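Local coordinates for glycoside transferase (Listeria monocytogenes, PDB 6R2M), which is probably an extracellular glycoside hydrolase acting on exopolysaccharide, perhaps with transferase activity, at residues 53-58 / 103-108; 94-99 / 148-153; 131-136 / 171-176; 141-146 / 156-161; 188-193 / 214-219. All coordinates share one frame; numbering follows the deposited sequence.

Overall arrangement
Asp103 ties three of the five contacts together: its OD2 lies 2.8 Å from Asn98 ND2 of contact 2 and 2.7 Å from Thr133 OG1 of contact 3, both probable hydrogen bonds, so the helix of contact 1 is joined to the loop that precedes it and to the next helix. Contact 4 is nested along the chain inside the loop closed by contact 3, their centres about 12 Å apart, with Tyr173 touching Pro143. It also meets contact 2 at Phe146 and contact 5 at Leu160, whose N lies 2.9 Å from Glu192 O. Contacts 2 and 5 are the farthest apart, about 26 Å between centres. No ligand marks an active site here.

Contact 1: residues 53-58 / 103-108; sequences IGLYME and DFRITE
Gly54 meets helix 100-116 with bare backbone, its CA 3.7 Å from Ile106 CG1 and its carbonyl C 3.6 Å from Arg105 CD. Lacking a side chain, it lets the two helices approach to 8.6 Å between axes. Arg105 runs across this glycine: CG anti to the backbone N (chi1 -176°) and an extended chi2 lay CD against Leu55 N; the bend at chi3 then turns NE to 3.6 Å from Leu55 CD2, while Leu55 CD1 lies over one face of the guanidinium. Ile106 presents CG2 to Met57 CE and CD1 to Ile53 CG2, an apolar flank suited to branched and flexible side chains. The short segments run nearly parallel, 28° apart, in a mostly helical fold consistent with the (alpha/alpha)6 barrel of family 8 glycoside hydrolases. Glu58 OE1 stays 4.4 Å from Arg105 NE, too far for a salt bridge; a water in the guanidinium plane spans the gap, donating to OE1 (2.7 Å) and accepting from NE (3.0 Å). A second water donates to Arg105 O and, weakly, to the same OE1. Farther out, Asp102 takes Arg105 NH1 in a salt bridge, helix 301-312 packs on Leu55 and Glu58, and Phe69 of helix 66-79 backs Met57.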
# COMPACT_ATOMS: atom_id res chain seq x y z
N ILE A 53 -9.64 -0.44 -3.87
CA ILE A 53 -10.70 0.07 -3.00
C ILE A 53 -10.12 0.49 -1.65
O ILE A 53 -10.53 1.51 -1.09
CB ILE A 53 -11.86 -0.96 -2.85
CG1 ILE A 53 -13.06 -0.32 -2.14
CG2 ILE A 53 -11.41 -2.22 -2.11
CD1 ILE A 53 -14.32 -1.21 -2.16
N GLY A 54 -9.11 -0.23 -1.14
CA GLY A 54 -8.50 0.17 0.11
C GLY A 54 -7.77 1.51 0.01
O GLY A 54 -7.81 2.32 0.93
N LEU A 55 -7.08 1.74 -1.11
CA LEU A 55 -6.40 3.02 -1.30
C LEU A 55 -7.41 4.15 -1.44
O LEU A 55 -7.21 5.25 -0.91
CB LEU A 55 -5.49 2.95 -2.53
CG LEU A 55 -4.18 2.21 -2.32
CD1 LEU A 55 -3.62 1.79 -3.66
CD2 LEU A 55 -3.18 3.08 -1.55
N TYR A 56 -8.51 3.90 -2.14
CA TYR A 56 -9.55 4.91 -2.25
C TYR A 56 -10.15 5.20 -0.88
O TYR A 56 -10.37 6.36 -0.53
CB TYR A 56 -10.60 4.44 -3.24
CG TYR A 56 -11.56 5.50 -3.71
CD1 TYR A 56 -11.18 6.84 -3.84
CD2 TYR A 56 -12.86 5.16 -4.03
CE1 TYR A 56 -12.09 7.79 -4.29
CE2 TYR A 56 -13.78 6.10 -4.47
CZ TYR A 56 -13.38 7.41 -4.60
OH TYR A 56 -14.31 8.34 -5.04
N MET A 57 -10.40 4.16 -0.08
CA MET A 57 -10.87 4.37 1.29
C MET A 57 -9.90 5.23 2.09
O MET A 57 -10.32 6.12 2.83
CB MET A 57 -11.09 3.03 1.98
CG MET A 57 -12.33 2.33 1.47
SD MET A 57 -12.49 0.60 2.01
CE MET A 57 -12.57 0.82 3.80
N GLU A 58 -8.60 4.94 1.97
CA GLU A 58 -7.59 5.73 2.66
C GLU A 58 -7.67 7.19 2.25
O GLU A 58 -7.67 8.09 3.11
CB GLU A 58 -6.21 5.13 2.35
CG GLU A 58 -5.06 5.81 3.03
CD GLU A 58 -3.74 5.10 2.78
OE1 GLU A 58 -3.77 3.88 2.50
OE2 GLU A 58 -2.68 5.74 2.89
N ASP A 103 -5.47 -6.41 3.30
CA ASP A 103 -6.24 -6.45 4.54
C ASP A 103 -5.76 -5.37 5.49
O ASP A 103 -6.57 -4.66 6.09
CB ASP A 103 -6.10 -7.79 5.25
CG ASP A 103 -6.59 -8.96 4.44
OD1 ASP A 103 -7.17 -8.78 3.35
OD2 ASP A 103 -6.38 -10.10 4.93
N PHE A 104 -4.43 -5.25 5.63
CA PHE A 104 -3.83 -4.24 6.51
C PHE A 104 -4.27 -2.84 6.11
O PHE A 104 -4.61 -2.01 6.96
CB PHE A 104 -2.29 -4.33 6.44
CG PHE A 104 -1.70 -5.56 7.08
CD1 PHE A 104 -2.36 -6.25 8.10
CD2 PHE A 104 -0.46 -6.01 6.65
CE1 PHE A 104 -1.77 -7.37 8.67
CE2 PHE A 104 0.12 -7.12 7.21
CZ PHE A 104 -0.54 -7.80 8.23
N ARG A 105 -4.24 -2.55 4.82
CA ARG A 105 -4.61 -1.22 4.35
C ARG A 105 -6.07 -0.92 4.64
O ARG A 105 -6.41 0.16 5.13
CB ARG A 105 -4.34 -1.09 2.85
CG ARG A 105 -4.61 0.32 2.35
CD ARG A 105 -4.43 0.41 0.85
NE ARG A 105 -3.07 0.06 0.44
CZ ARG A 105 -2.72 -1.08 -0.13
NH1 ARG A 105 -3.62 -2.04 -0.36
NH2 ARG A 105 -1.46 -1.28 -0.47
N ILE A 106 -6.96 -1.88 4.38
CA ILE A 106 -8.39 -1.65 4.57
C ILE A 106 -8.72 -1.49 6.04
O ILE A 106 -9.48 -0.59 6.43
CB ILE A 106 -9.18 -2.80 3.92
CG1 ILE A 106 -9.18 -2.60 2.39
CG2 ILE A 106 -10.63 -2.85 4.43
CD1 ILE A 106 -9.56 -3.85 1.58
N THR A 107 -8.17 -2.37 6.90
CA THR A 107 -8.48 -2.27 8.32
C THR A 107 -7.90 -1.00 8.91
O THR A 107 -8.55 -0.36 9.74
CB THR A 107 -7.98 -3.49 9.09
OG1 THR A 107 -6.56 -3.67 8.90
CG2 THR A 107 -8.71 -4.73 8.62
N GLU A 108 -6.70 -0.58 8.47
CA GLU A 108 -6.17 0.70 8.91
C GLU A 108 -7.10 1.84 8.53
O GLU A 108 -7.36 2.73 9.34
CB GLU A 108 -4.78 0.93 8.33
CG GLU A 108 -3.68 0.27 9.14
CD GLU A 108 -3.59 0.86 10.54
OE1 GLU A 108 -3.24 2.05 10.66
OE2 GLU A 108 -3.88 0.14 11.51
O HOH W 1 -1.64 2.37 1.70
O HOH W 2 -4.87 2.66 5.12

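Contact 2: residues 94-99 / 148-153; sequences ATTTNA and DFVHKK
Thr96 faces Asp148 and Phe149 with both its hydroxyl and its carbonyl. Its OG1 donates to Asp148 OD2 at 2.8 Å, reaching the oxygen from 44° above the carboxylate plane; a chi1 of 60° sets OG1 between backbone N and carbonyl carbon, where it can turn to that acid. Thr96 O accepts from Phe149 N at 3.0 Å, and the Phe149 ring folds back so that this same oxygen stands 3.3 Å above its plane, over the centre. Beside them, the methyls Thr96 CG2 and Val150 CG2 press together at 3.5 Å, tight for carbons. The other carboxylate oxygen, Asp148 OD1, takes two backbone donors of its own turn: His151 N at 2.8 Å, a straight bond of 172°, and the more bent Val150 N at 3.0 Å. Asn98 OD1 accepts from Tyr147 N and its ND2 donates to Asp103 OD2. The bond from Val150 N makes an Asx turn and that from His151 N an Asx motif, here in a tight hairpin turn between strands 147-148 and 153-154 that carries a G1 beta bulge at Lys152 and Lys153.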
# COMPACT_ATOMS: atom_id res chain seq x y z
N ALA A 94 -13.97 -16.56 -8.74
CA ALA A 94 -12.89 -17.53 -8.80
C ALA A 94 -11.76 -17.23 -7.83
O ALA A 94 -10.85 -18.05 -7.70
CB ALA A 94 -12.32 -17.60 -10.21
N THR A 95 -11.79 -16.08 -7.17
CA THR A 95 -10.71 -15.70 -6.25
C THR A 95 -10.89 -16.42 -4.93
O THR A 95 -11.95 -16.33 -4.31
CB THR A 95 -10.71 -14.19 -6.04
OG1 THR A 95 -10.52 -13.54 -7.30
CG2 THR A 95 -9.57 -13.78 -5.08
N THR A 96 -9.84 -17.09 -4.48
CA THR A 96 -9.94 -17.91 -3.27
C THR A 96 -8.94 -17.50 -2.20
O THR A 96 -8.78 -18.23 -1.22
CB THR A 96 -9.73 -19.40 -3.60
OG1 THR A 96 -8.43 -19.59 -4.18
CG2 THR A 96 -10.81 -19.89 -4.56
N THR A 97 -8.26 -16.37 -2.37
CA THR A 97 -7.24 -15.92 -1.44
C THR A 97 -7.41 -14.44 -1.13
O THR A 97 -8.01 -13.68 -1.90
CB THR A 97 -5.82 -16.13 -2.01
OG1 THR A 97 -5.75 -15.56 -3.33
CG2 THR A 97 -5.49 -17.60 -2.14
N ASN A 98 -6.87 -14.04 0.02
CA ASN A 98 -6.67 -12.64 0.38
C ASN A 98 -5.27 -12.22 -0.05
O ASN A 98 -4.54 -12.95 -0.73
CB ASN A 98 -6.88 -12.45 1.88
CG ASN A 98 -5.78 -13.12 2.69
OD1 ASN A 98 -5.27 -14.16 2.29
ND2 ASN A 98 -5.39 -12.51 3.81
N ALA A 99 -4.86 -11.02 0.35
CA ALA A 99 -3.46 -10.59 0.35
C ALA A 99 -3.28 -9.75 1.59
O ALA A 99 -4.02 -8.77 1.76
CB ALA A 99 -3.10 -9.79 -0.92
N ASP A 148 -5.58 -19.33 1.52
CA ASP A 148 -6.62 -19.78 0.60
C ASP A 148 -7.77 -20.33 1.44
O ASP A 148 -7.65 -21.39 2.06
CB ASP A 148 -6.08 -20.82 -0.37
CG ASP A 148 -7.04 -21.12 -1.48
OD1 ASP A 148 -8.21 -21.43 -1.18
OD2 ASP A 148 -6.64 -21.05 -2.66
N PHE A 149 -8.87 -19.59 1.49
CA PHE A 149 -9.99 -19.94 2.35
C PHE A 149 -10.96 -20.91 1.70
O PHE A 149 -11.97 -21.26 2.32
CB PHE A 149 -10.74 -18.66 2.77
CG PHE A 149 -11.00 -17.72 1.64
CD1 PHE A 149 -12.06 -17.95 0.77
CD2 PHE A 149 -10.19 -16.62 1.43
CE1 PHE A 149 -12.31 -17.09 -0.29
CE2 PHE A 149 -10.44 -15.75 0.38
CZ PHE A 149 -11.50 -15.99 -0.48
N VAL A 150 -10.70 -21.32 0.46
CA VAL A 150 -11.46 -22.38 -0.19
C VAL A 150 -10.75 -23.72 -0.06
O VAL A 150 -11.34 -24.72 0.35
CB VAL A 150 -11.73 -22.03 -1.67
CG1 VAL A 150 -12.31 -23.24 -2.42
CG2 VAL A 150 -12.67 -20.83 -1.75
N HIS A 151 -9.45 -23.76 -0.39
CA HIS A 151 -8.64 -24.96 -0.23
C HIS A 151 -8.05 -25.10 1.17
O HIS A 151 -7.50 -26.16 1.48
CB HIS A 151 -7.52 -24.98 -1.27
CG HIS A 151 -8.03 -24.95 -2.68
ND1 HIS A 151 -8.66 -26.03 -3.26
CD2 HIS A 151 -8.02 -23.97 -3.61
CE1 HIS A 151 -9.00 -25.72 -4.50
NE2 HIS A 151 -8.63 -24.47 -4.74
N LYS A 152 -8.17 -24.07 2.00
CA LYS A 152 -7.73 -24.10 3.40
C LYS A 152 -6.23 -24.40 3.47
O LYS A 152 -5.77 -25.32 4.16
CB LYS A 152 -8.57 -25.08 4.21
CG LYS A 152 -10.06 -24.79 4.05
CD LYS A 152 -10.93 -25.38 5.14
CE LYS A 152 -12.32 -24.76 5.10
NZ LYS A 152 -12.95 -24.90 3.76
N LYS A 153 -5.46 -23.59 2.74
CA LYS A 153 -4.01 -23.71 2.70
C LYS A 153 -3.41 -22.32 2.83
O LYS A 153 -3.92 -21.37 2.24
CB LYS A 153 -3.54 -24.37 1.40
CG LYS A 153 -4.33 -25.61 1.00
CD LYS A 153 -3.64 -26.90 1.43
CE LYS A 153 -4.63 -28.07 1.47
NZ LYS A 153 -5.71 -27.97 0.44

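Contact 3: residues 131-136 / 171-176; sequences ANTKKY and INYRDK
A Schellman motif ends helix 165-170, with Asn172 as its C-prime residue at positive phi, and Lys134 of helix 120-136 bonds to the turn. Asparagine suits the position because it tolerates the left-handed backbone conformation. Lys134 is extended, CG anti to the backbone N (chi1 172°), which carries NZ past the helix surface to two carbonyls: Ile171 O at 3.0 Å, met nearly end-on, and Asn172 O at 3.1 Å, met from well above its plane. Such C-terminal carbonyls would favour a cation electrostatically. On its way the aliphatic chain lies over the Tyr173 ring, CG 4.1 Å from the centroid and 13° off the normal, a CH-pi contact between chains running in opposite directions. Ile171 fills in beside it, CD1 4.3 Å from Ala131 CB. At the ring edge a water, in the ring plane, accepts from Tyr173 OH at 2.7 Å and donates to Thr133 O. Thr133 OG1 is itself hydrogen-bonded to Asp103 OD2. The arrangement is a Schellman-ended helix whose following carbonyls accept from a lysine of helix 120-136.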
# COMPACT_ATOMS: atom_id res chain seq x y z
N ALA A 131 -8.35 -9.56 13.08
CA ALA A 131 -8.12 -10.74 13.91
C ALA A 131 -8.14 -12.00 13.06
O ALA A 131 -7.30 -12.91 13.25
CB ALA A 131 -9.17 -10.81 15.02
N ASN A 132 -9.05 -12.07 12.10
CA ASN A 132 -9.10 -13.21 11.19
C ASN A 132 -7.85 -13.29 10.32
O ASN A 132 -7.33 -14.39 10.08
CB ASN A 132 -10.36 -13.11 10.34
CG ASN A 132 -10.66 -14.37 9.59
OD1 ASN A 132 -10.98 -15.39 10.19
ND2 ASN A 132 -10.57 -14.29 8.27
N THR A 133 -7.35 -12.15 9.84
CA THR A 133 -6.12 -12.15 9.05
C THR A 133 -4.93 -12.66 9.86
O THR A 133 -4.12 -13.47 9.38
CB THR A 133 -5.83 -10.75 8.53
OG1 THR A 133 -6.85 -10.37 7.60
CG2 THR A 133 -4.46 -10.70 7.85
N LYS A 134 -4.80 -12.18 11.10
CA LYS A 134 -3.73 -12.63 11.97
C LYS A 134 -3.82 -14.13 12.24
O LYS A 134 -2.79 -14.82 12.31
CB LYS A 134 -3.76 -11.85 13.28
CG LYS A 134 -2.81 -12.35 14.35
CD LYS A 134 -2.97 -11.52 15.62
CE LYS A 134 -2.39 -12.20 16.85
NZ LYS A 134 -2.68 -11.36 18.04
N LYS A 135 -5.04 -14.64 12.38
CA LYS A 135 -5.23 -16.04 12.76
C LYS A 135 -4.86 -16.99 11.61
O LYS A 135 -4.16 -17.99 11.83
CB LYS A 135 -6.68 -16.27 13.21
CG LYS A 135 -7.01 -17.73 13.53
CD LYS A 135 -8.41 -17.84 14.13
CE LYS A 135 -8.75 -19.28 14.45
NZ LYS A 135 -10.15 -19.41 14.92
N TYR A 136 -5.31 -16.69 10.40
CA TYR A 136 -5.21 -17.65 9.30
C TYR A 136 -4.07 -17.38 8.34
O TYR A 136 -3.49 -18.33 7.81
CB TYR A 136 -6.53 -17.69 8.52
CG TYR A 136 -7.62 -18.39 9.29
CD1 TYR A 136 -7.63 -19.78 9.40
CD2 TYR A 136 -8.60 -17.68 9.96
CE1 TYR A 136 -8.60 -20.43 10.13
CE2 TYR A 136 -9.60 -18.33 10.70
CZ TYR A 136 -9.58 -19.71 10.77
OH TYR A 136 -10.56 -20.36 11.50
N ILE A 171 -3.11 -5.09 16.01
CA ILE A 171 -3.69 -6.38 16.36
C ILE A 171 -2.71 -7.24 17.16
O ILE A 171 -2.97 -8.43 17.36
CB ILE A 171 -4.23 -7.10 15.11
CG1 ILE A 171 -5.30 -8.14 15.47
CG2 ILE A 171 -3.10 -7.68 14.28
CD1 ILE A 171 -6.58 -7.54 15.99
N ASN A 172 -1.61 -6.66 17.62
CA ASN A 172 -0.70 -7.31 18.57
C ASN A 172 -0.16 -8.65 18.06
O ASN A 172 -0.22 -9.67 18.75
CB ASN A 172 -1.38 -7.51 19.92
CG ASN A 172 -1.80 -6.20 20.54
OD1 ASN A 172 -2.99 -5.91 20.68
ND2 ASN A 172 -0.81 -5.39 20.91
N TYR A 173 0.40 -8.65 16.85
CA TYR A 173 1.20 -9.80 16.45
C TYR A 173 2.30 -10.04 17.48
O TYR A 173 2.83 -9.11 18.09
CB TYR A 173 1.85 -9.57 15.09
CG TYR A 173 0.98 -9.84 13.87
CD1 TYR A 173 0.08 -8.87 13.43
CD2 TYR A 173 1.10 -11.01 13.14
CE1 TYR A 173 -0.69 -9.07 12.32
CE2 TYR A 173 0.31 -11.23 12.02
CZ TYR A 173 -0.58 -10.24 11.61
OH TYR A 173 -1.38 -10.40 10.50
N ARG A 174 2.62 -11.32 17.69
CA ARG A 174 3.70 -11.69 18.59
C ARG A 174 5.03 -11.14 18.10
O ARG A 174 5.19 -10.79 16.93
CB ARG A 174 3.78 -13.20 18.74
CG ARG A 174 2.50 -13.84 19.25
CD ARG A 174 2.47 -15.33 18.96
NE ARG A 174 3.52 -16.06 19.65
CZ ARG A 174 3.90 -17.30 19.34
NH1 ARG A 174 3.31 -17.94 18.34
NH2 ARG A 174 4.87 -17.89 20.02
N ASP A 175 6.00 -11.08 19.01
CA ASP A 175 7.30 -10.49 18.68
C ASP A 175 7.96 -11.21 17.52
O ASP A 175 8.62 -10.58 16.69
CB ASP A 175 8.23 -10.53 19.90
CG ASP A 175 7.79 -9.59 21.01
OD1 ASP A 175 7.00 -8.66 20.75
OD2 ASP A 175 8.25 -9.79 22.16
N LYS A 176 7.80 -12.54 17.45
CA LYS A 176 8.44 -13.34 16.42
C LYS A 176 7.96 -12.97 15.03
O LYS A 176 8.69 -13.19 14.05
CB LYS A 176 8.20 -14.83 16.69
CG LYS A 176 6.72 -15.21 16.66
CD LYS A 176 6.51 -16.70 16.93
CE LYS A 176 7.33 -17.56 15.98
NZ LYS A 176 6.97 -19.00 16.08
O HOH W 3 -1.49 -12.84 9.35

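Contact 4: residues 141-146 / 156-161; sequences GVPVDF and DTLHLS
Asp145 and His159 are brought together by similar first torsions, both near -70°, each placing CG beside its own backbone N and anti to the carbonyl carbon, so that carboxylate and imidazole meet in a His-carboxylate hydrogen bond. It lies where the chain leaving strand 142-143 passes beside strand 158-159, the edge of a three-stranded antiparallel sheet. The aspartate suits its place because its two oxygens can take three donors between them. OD1 accepts His159 N at 2.7 Å on its syn lone pair. OD2 takes both His159 ND1, at 2.6 Å, and Thr157 OG1, at 2.9 Å; the histidine comes from the syn side, the threonine from well above the carboxylate plane. Three bonds therefore grip the buried carboxylate and fix its rotation, while Asp145 N returns one to Thr157 O at 3.0 Å. Leu158 points its branched end at the backbone of Pro143 and its CD2 reaches the proline ring, while Val193 packs on His159. The imidazole is turned 40° from the carboxylate, and OD2 sits 18° out of the ring plane.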
# COMPACT_ATOMS: atom_id res chain seq x y z
N GLY A 141 2.36 -17.82 14.03
CA GLY A 141 2.33 -16.44 14.47
C GLY A 141 3.06 -15.47 13.57
O GLY A 141 3.00 -14.26 13.84
N VAL A 142 3.75 -15.94 12.54
CA VAL A 142 4.51 -15.10 11.62
C VAL A 142 3.70 -14.95 10.33
O VAL A 142 3.33 -15.97 9.74
CB VAL A 142 5.89 -15.71 11.31
CG1 VAL A 142 6.72 -14.78 10.43
CG2 VAL A 142 6.61 -16.06 12.62
N PRO A 143 3.43 -13.74 9.87
CA PRO A 143 2.55 -13.60 8.70
C PRO A 143 3.13 -14.26 7.46
O PRO A 143 4.34 -14.29 7.25
CB PRO A 143 2.43 -12.08 8.52
CG PRO A 143 3.64 -11.51 9.24
CD PRO A 143 3.86 -12.44 10.40
N VAL A 144 2.22 -14.78 6.63
CA VAL A 144 2.54 -15.18 5.26
C VAL A 144 1.59 -14.42 4.33
O VAL A 144 0.63 -13.77 4.78
CB VAL A 144 2.45 -16.71 5.06
CG1 VAL A 144 3.50 -17.42 5.92
CG2 VAL A 144 1.05 -17.23 5.41
N ASP A 145 1.85 -14.50 3.03
CA ASP A 145 1.22 -13.55 2.10
C ASP A 145 -0.29 -13.69 2.05
O ASP A 145 -0.99 -12.70 1.79
CB ASP A 145 1.77 -13.73 0.69
CG ASP A 145 3.20 -13.25 0.56
OD1 ASP A 145 3.64 -12.44 1.40
OD2 ASP A 145 3.89 -13.71 -0.37
N PHE A 146 -0.80 -14.89 2.25
CA PHE A 146 -2.22 -15.11 2.01
C PHE A 146 -2.64 -16.43 2.63
O PHE A 146 -1.81 -17.25 3.02
CB PHE A 146 -2.57 -15.11 0.52
CG PHE A 146 -1.87 -16.17 -0.28
CD1 PHE A 146 -2.30 -17.50 -0.25
CD2 PHE A 146 -0.81 -15.83 -1.09
CE1 PHE A 146 -1.65 -18.46 -1.00
CE2 PHE A 146 -0.15 -16.79 -1.84
CZ PHE A 146 -0.58 -18.11 -1.80
N ASP A 156 3.30 -20.21 1.53
CA ASP A 156 4.58 -20.58 2.12
C ASP A 156 5.63 -19.50 1.92
O ASP A 156 6.82 -19.76 2.13
CB ASP A 156 5.07 -21.92 1.59
CG ASP A 156 5.13 -21.98 0.08
OD1 ASP A 156 5.20 -20.92 -0.58
OD2 ASP A 156 5.11 -23.11 -0.46
N THR A 157 5.22 -18.30 1.50
CA THR A 157 6.14 -17.18 1.35
C THR A 157 5.63 -16.01 2.17
O THR A 157 4.42 -15.85 2.37
CB THR A 157 6.28 -16.72 -0.11
OG1 THR A 157 4.99 -16.37 -0.65
CG2 THR A 157 6.87 -17.81 -0.97
N LEU A 158 6.56 -15.17 2.62
CA LEU A 158 6.23 -13.81 3.04
C LEU A 158 7.04 -12.84 2.19
O LEU A 158 8.27 -12.84 2.26
CB LEU A 158 6.54 -13.58 4.52
CG LEU A 158 6.40 -12.13 4.99
CD1 LEU A 158 4.94 -11.65 4.87
CD2 LEU A 158 6.93 -11.93 6.41
N HIS A 159 6.34 -12.03 1.40
CA HIS A 159 6.98 -10.91 0.75
C HIS A 159 7.01 -9.74 1.72
O HIS A 159 5.97 -9.31 2.22
CB HIS A 159 6.23 -10.56 -0.53
CG HIS A 159 6.49 -11.54 -1.64
ND1 HIS A 159 5.98 -12.82 -1.62
CD2 HIS A 159 7.22 -11.44 -2.77
CE1 HIS A 159 6.38 -13.47 -2.70
NE2 HIS A 159 7.13 -12.65 -3.42
N LEU A 160 8.22 -9.23 2.00
CA LEU A 160 8.35 -8.18 3.00
C LEU A 160 7.63 -6.90 2.60
O LEU A 160 7.27 -6.09 3.47
CB LEU A 160 9.82 -7.90 3.26
CG LEU A 160 10.57 -9.09 3.85
CD1 LEU A 160 12.04 -8.76 4.01
CD2 LEU A 160 9.96 -9.48 5.18
N SER A 161 7.40 -6.70 1.30
CA SER A 161 6.65 -5.53 0.85
C SER A 161 5.19 -5.57 1.25
O SER A 161 4.49 -4.57 1.08
CB SER A 161 6.78 -5.38 -0.67
OG SER A 161 6.09 -6.44 -1.34

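Contact 5: residues 188-193 / 214-219; sequences PFFTEV and LIAMAY
The Phe190 ring carries Ile215 on one face: CG2 stands 3.6 Å from the ring centroid, 19° off the normal and shifted toward the rim, a CH-pi contact whose closest atom is Phe190 CG, at 3.5 Å. Obliquely to the same ring lie Ala216, its CA 3.8 Å from Phe190 CE2 with CB touching that atom too, and Tyr219, whose CD2 comes to 3.9 Å from Phe190 CE1. The two aromatic planes are inclined at 48°, with centroids 5.9 Å apart. Phe190 CB points at the helix, and in Ile215 a chi1 of -60° puts CG1 beside the backbone N and leaves CG2 anti to it, which turns that methyl onto the ring. Ala216 is small enough to let Phe190 CE2 come up to the helix backbone at its CA. Nearby, Glu192 offers only its aliphatic part, CG meeting Ile215 CD1 at 3.8 Å, while its carboxylate is directed elsewhere, to Ala202 N and, weakly, to Gln212 NE2. Gln212, one turn earlier on the same helix 209-223, also accepts the amide of Phe190, and the ring of Phe230 also meets that of Phe190. Leading into strand 193-195, where Glu192 and Val193 form a classic beta bulge, the loop thus lies on the helix without a single hydrogen bond between the two segments, so shape fit and dispersion hold this buried joint, with polar anchoring supplied from neighbouring residues.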
# COMPACT_ATOMS: atom_id res chain seq x y z
N PRO A 188 22.81 -3.58 -2.42
CA PRO A 188 22.11 -2.50 -1.70
C PRO A 188 20.59 -2.67 -1.70
O PRO A 188 19.91 -1.81 -1.14
CB PRO A 188 22.53 -1.25 -2.47
CG PRO A 188 22.60 -1.76 -3.89
CD PRO A 188 23.06 -3.20 -3.82
N PHE A 189 20.08 -3.73 -2.32
CA PHE A 189 18.65 -3.99 -2.37
C PHE A 189 18.27 -5.06 -1.36
O PHE A 189 19.04 -5.97 -1.06
CB PHE A 189 18.23 -4.44 -3.77
CG PHE A 189 18.67 -3.50 -4.85
CD1 PHE A 189 18.06 -2.26 -5.00
CD2 PHE A 189 19.69 -3.86 -5.72
CE1 PHE A 189 18.46 -1.38 -6.00
CE2 PHE A 189 20.09 -2.98 -6.73
CZ PHE A 189 19.47 -1.75 -6.86
N PHE A 190 17.04 -4.95 -0.86
CA PHE A 190 16.52 -5.92 0.09
C PHE A 190 16.20 -7.23 -0.62
O PHE A 190 15.68 -7.24 -1.73
CB PHE A 190 15.23 -5.41 0.73
CG PHE A 190 15.41 -4.24 1.64
CD1 PHE A 190 15.74 -4.43 2.97
CD2 PHE A 190 15.18 -2.94 1.18
CE1 PHE A 190 15.87 -3.35 3.82
CE2 PHE A 190 15.32 -1.86 2.03
CZ PHE A 190 15.66 -2.06 3.34
N THR A 191 16.49 -8.34 0.07
CA THR A 191 15.90 -9.63 -0.29
C THR A 191 14.41 -9.56 0.02
O THR A 191 14.04 -9.37 1.18
CB THR A 191 16.52 -10.76 0.51
OG1 THR A 191 16.54 -10.38 1.89
CG2 THR A 191 17.93 -11.06 0.04
N GLU A 192 13.57 -9.73 -0.99
CA GLU A 192 12.16 -9.44 -0.81
C GLU A 192 11.38 -10.57 -0.15
O GLU A 192 10.28 -10.33 0.35
CB GLU A 192 11.50 -9.14 -2.15
CG GLU A 192 12.10 -7.94 -2.86
CD GLU A 192 13.13 -8.32 -3.91
OE1 GLU A 192 13.77 -9.39 -3.77
OE2 GLU A 192 13.30 -7.55 -4.89
N VAL A 193 11.89 -11.80 -0.17
CA VAL A 193 11.09 -12.97 0.16
C VAL A 193 11.68 -13.68 1.37
O VAL A 193 12.88 -13.96 1.42
CB VAL A 193 11.00 -13.94 -1.03
CG1 VAL A 193 10.14 -15.14 -0.66
CG2 VAL A 193 10.41 -13.25 -2.25
N LEU A 214 8.59 -0.09 -0.22
CA LEU A 214 7.70 -0.55 0.84
C LEU A 214 8.48 -1.30 1.92
O LEU A 214 8.20 -1.14 3.12
CB LEU A 214 6.58 -1.42 0.26
CG LEU A 214 5.56 -0.61 -0.56
CD1 LEU A 214 4.66 -1.55 -1.33
CD2 LEU A 214 4.74 0.29 0.38
N ILE A 215 9.47 -2.10 1.53
CA ILE A 215 10.29 -2.80 2.52
C ILE A 215 11.09 -1.79 3.34
O ILE A 215 11.20 -1.91 4.56
CB ILE A 215 11.23 -3.81 1.84
CG1 ILE A 215 10.42 -4.85 1.08
CG2 ILE A 215 12.18 -4.48 2.88
CD1 ILE A 215 11.23 -5.66 0.11
N ALA A 216 11.65 -0.79 2.67
CA ALA A 216 12.45 0.20 3.38
C ALA A 216 11.62 0.94 4.41
O ALA A 216 12.11 1.25 5.51
CB ALA A 216 13.06 1.20 2.40
N MET A 217 10.37 1.26 4.07
CA MET A 217 9.52 1.95 5.03
C MET A 217 9.14 1.04 6.19
O MET A 217 9.12 1.49 7.34
CB MET A 217 8.29 2.50 4.32
CG MET A 217 8.63 3.83 3.66
SD MET A 217 7.24 4.71 2.98
CE MET A 217 6.86 3.57 1.73
N ALA A 218 8.84 -0.23 5.92
CA ALA A 218 8.57 -1.16 7.01
C ALA A 218 9.80 -1.35 7.88
O ALA A 218 9.69 -1.47 9.11
CB ALA A 218 8.11 -2.50 6.45
N TYR A 219 10.98 -1.40 7.26
CA TYR A 219 12.22 -1.51 8.01
C TYR A 219 12.36 -0.37 9.00
O TYR A 219 12.67 -0.58 10.18
CB TYR A 219 13.40 -1.54 7.05
CG TYR A 219 14.70 -1.89 7.69
CD1 TYR A 219 15.48 -0.91 8.30
CD2 TYR A 219 15.16 -3.19 7.68
CE1 TYR A 219 16.69 -1.23 8.87
CE2 TYR A 219 16.36 -3.53 8.26
CZ TYR A 219 17.12 -2.54 8.85
OH TYR A 219 18.32 -2.89 9.41